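DTDP-4-dehydrorhamnose 3,5-epimerase (Bacillus anthracis str. Ames, PDB 3RYK) catalyses epimerisation at C3 and C5 of dTDP-4-dehydro-6-deoxy-D-glucose, giving dTDP-4-dehydro-L-rhamnose on the way to dTDP-L-rhamnose. Local coordinates at residues 89-94 with 164-169. Sequence-based numbering, arbitrary orientation.
Sequences KNPKAQ and ADHDSG
Lys89 meets 164-169 at two points, through its backbone and through the end of its side chain. Its N donates to the carbonyl O of His166 over 3.1 Å, a moderately bent bond (153° at the hydrogen). Its side chain runs extended as far as CE and then bends (chi4 58°), which brings NZ to 2.8 Å from Ser168 OG. The backbone bond carries on the pairing that Ser168 makes with Phe87, so that the contact shows how an edge strand can be prolonged past its regular part: in this jelly roll-like fold 167-169 flanks 82-88 at the margin of a five-stranded antiparallel sheet, and Lys89 opens the loop that leaves that sheet for strand 96-100. The loop then bends round the His166 ring. Asn90 sets its carbonyl O near the ring plane, at the CD2 edge (3.8 Å), while its OD1 accepts from Ala93 N in an Asx motif. Pro91, joined by a cis peptide, brings CD to 3.9 Å from His166 NE2. Lys92 lays its aliphatic chain across one face of the ring, the two side chains crossing at about a right angle; CG makes a CH-pi contact 4.2 Å from the centroid, and Lys92 CE continues to 3.4 Å from His166 CE1. His166 ND1 is hydrogen-bonded to Ser163, which should limit rotation of the ring, and the adjoining Asp167, whose CB turns away from the loop, touches the bound pyrophosphate.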
ATOM      1  N   LYS A  89       3.692   7.555  22.116  1.00 32.30           N
ATOM      2  CA  LYS A  89       3.049   8.322  23.176  1.00 32.35           C
ATOM      3  C   LYS A  89       2.595   9.690  22.705  1.00 32.37           C
ATOM      4  O   LYS A  89       3.247  10.303  21.852  1.00 32.66           O
ATOM      5  CB  LYS A  89       4.004   8.568  24.367  1.00 32.69           C
ATOM      6  CG  LYS A  89       4.396   7.378  25.241  1.00 33.84           C
ATOM      7  CD  LYS A  89       5.378   7.845  26.334  1.00 35.11           C
ATOM      8  CE  LYS A  89       5.680   6.783  27.404  1.00 36.28           C
ATOM      9  NZ  LYS A  89       6.254   5.505  26.917  1.00 37.93           N
ATOM     10  N   ASN A  90       1.467  10.157  23.244  1.00 32.52           N
ATOM     11  CA  ASN A  90       0.968  11.494  22.908  1.00 32.91           C
ATOM     12  C   ASN A  90       2.004  12.530  23.351  1.00 32.99           C
ATOM     13  O   ASN A  90       2.897  12.213  24.141  1.00 34.07           O
ATOM     14  CB  ASN A  90      -0.444  11.794  23.455  1.00 32.88           C
ATOM     15  CG  ASN A  90      -1.562  11.484  22.448  1.00 33.93           C
ATOM     16  OD1 ASN A  90      -1.595  12.046  21.345  1.00 33.44           O
ATOM     17  ND2 ASN A  90      -2.528  10.690  22.865  1.00 35.66           N
ATOM     18  N   PRO A  91       1.903  13.762  22.829  1.00 32.49           N
ATOM     19  CA  PRO A  91       0.906  14.281  21.869  1.00 32.07           C
ATOM     20  C   PRO A  91       0.953  13.742  20.430  1.00 31.85           C
ATOM     21  O   PRO A  91       0.215  14.251  19.588  1.00 32.67           O
ATOM     22  CB  PRO A  91       1.201  15.783  21.857  1.00 32.07           C
ATOM     23  CG  PRO A  91       2.624  15.885  22.229  1.00 32.24           C
ATOM     24  CD  PRO A  91       2.882  14.796  23.209  1.00 32.78           C
ATOM     25  N   LYS A  92       1.778  12.732  20.144  1.00 31.88           N
ATOM     26  CA  LYS A  92       1.876  12.188  18.799  1.00 31.34           C
ATOM     27  C   LYS A  92       1.355  10.747  18.665  1.00 30.93           C
ATOM     28  O   LYS A  92       2.001   9.905  18.034  1.00 30.79           O
ATOM     29  CB  LYS A  92       3.329  12.304  18.326  1.00 32.12           C
ATOM     30  CG  LYS A  92       3.847  13.741  18.417  1.00 33.15           C
ATOM     31  CD  LYS A  92       5.279  13.894  17.960  1.00 35.92           C
ATOM     32  CE  LYS A  92       5.753  15.327  18.193  1.00 36.82           C
ATOM     33  NZ  LYS A  92       7.173  15.572  17.795  1.00 37.61           N
ATOM     34  N   ALA A  93       0.182  10.474  19.238  1.00 29.92           N
ATOM     35  CA  ALA A  93      -0.413   9.135  19.162  1.00 28.91           C
ATOM     36  C   ALA A  93      -0.834   8.888  17.717  1.00 28.53           C
ATOM     37  O   ALA A  93      -1.257   9.820  17.019  1.00 29.10           O
ATOM     38  CB  ALA A  93      -1.607   8.990  20.105  1.00 29.18           C
ATOM     39  N   GLN A  94      -0.698   7.638  17.277  1.00 27.40           N
ATOM     40  CA  GLN A  94      -1.047   7.239  15.909  1.00 26.67           C
ATOM     41  C   GLN A  94      -2.151   6.201  15.763  1.00 26.66           C
ATOM     42  O   GLN A  94      -2.168   5.188  16.469  1.00 27.67           O
ATOM     43  CB  GLN A  94       0.177   6.594  15.258  1.00 26.09           C
ATOM     44  CG  GLN A  94       1.377   7.484  14.954  1.00 27.29           C
ATOM     45  CD  GLN A  94       2.594   6.661  14.573  1.00 27.18           C
ATOM     46  OE1 GLN A  94       2.925   5.688  15.250  1.00 29.33           O
ATOM     47  NE2 GLN A  94       3.294   7.073  13.527  1.00 27.92           N
ATOM     48  N   ALA A 164      10.754   9.614  16.419  1.00 35.84           N
ATOM     49  CA  ALA A 164      11.688   8.745  17.150  1.00 35.89           C
ATOM     50  C   ALA A 164      11.696   9.094  18.646  1.00 36.25           C
ATOM     51  O   ALA A 164      11.993   8.244  19.488  1.00 36.71           O
ATOM     52  CB  ALA A 164      13.079   8.867  16.565  1.00 36.40           C
ATOM     53  N   ASP A 165      11.360  10.352  18.949  1.00 36.55           N
ATOM     54  CA  ASP A 165      11.288  10.893  20.302  1.00 36.97           C
ATOM     55  C   ASP A 165      10.207  10.202  21.143  1.00 36.22           C
ATOM     56  O   ASP A 165      10.467   9.749  22.254  1.00 36.77           O
ATOM     57  CB  ASP A 165      10.977  12.403  20.190  1.00 37.60           C
ATOM     58  CG  ASP A 165      10.911  13.126  21.540  1.00 40.35           C
ATOM     59  OD1 ASP A 165      11.156  12.507  22.600  1.00 44.24           O
ATOM     60  OD2 ASP A 165      10.607  14.344  21.529  1.00 42.72           O
ATOM     61  N   HIS A 166       9.000  10.129  20.585  1.00 35.53           N
ATOM     62  CA  HIS A 166       7.829   9.532  21.236  1.00 34.72           C
ATOM     63  C   HIS A 166       7.635   8.039  20.978  1.00 34.08           C
ATOM     64  O   HIS A 166       6.691   7.435  21.484  1.00 35.04           O
ATOM     65  CB  HIS A 166       6.592  10.292  20.756  1.00 34.63           C
ATOM     66  CG  HIS A 166       6.633  11.748  21.093  1.00 34.23           C
ATOM     67  ND1 HIS A 166       7.346  12.660  20.345  1.00 33.93           N
ATOM     68  CD2 HIS A 166       6.057  12.451  22.095  1.00 33.98           C
ATOM     69  CE1 HIS A 166       7.211  13.863  20.875  1.00 34.17           C
ATOM     70  NE2 HIS A 166       6.433  13.763  21.938  1.00 33.97           N
ATOM     71  N   ASP A 167       8.532   7.452  20.199  1.00 33.75           N
ATOM     72  CA  ASP A 167       8.455   6.044  19.871  1.00 33.39           C
ATOM     73  C   ASP A 167       8.692   5.231  21.156  1.00 32.16           C
ATOM     74  O   ASP A 167       9.724   5.386  21.811  1.00 33.71           O
ATOM     75  CB  ASP A 167       9.487   5.749  18.776  1.00 34.37           C
ATOM     76  CG  ASP A 167       9.401   4.348  18.239  1.00 36.35           C
ATOM     77  OD1 ASP A 167       8.585   3.554  18.737  1.00 40.82           O
ATOM     78  OD2 ASP A 167      10.166   4.037  17.304  1.00 41.07           O
ATOM     79  N   SER A 168       7.722   4.393  21.527  1.00 30.43           N
ATOM     80  CA  SER A 168       7.818   3.566  22.737  1.00 28.65           C
ATOM     81  C   SER A 168       7.249   2.152  22.458  1.00 27.32           C
ATOM     82  O   SER A 168       7.227   1.709  21.315  1.00 26.02           O
ATOM     83  CB  SER A 168       7.093   4.262  23.896  1.00 28.36           C
ATOM     84  OG  SER A 168       7.249   3.568  25.129  1.00 28.86           O
ATOM     85  N   GLY A 169       6.832   1.441  23.498  1.00 25.88           N
ATOM     86  CA  GLY A 169       6.292   0.108  23.316  1.00 25.66           C
ATOM     87  C   GLY A 169       6.151  -0.738  24.568  1.00 24.62           C
ATOM     88  O   GLY A 169       6.333  -0.256  25.694  1.00 26.06           O
TER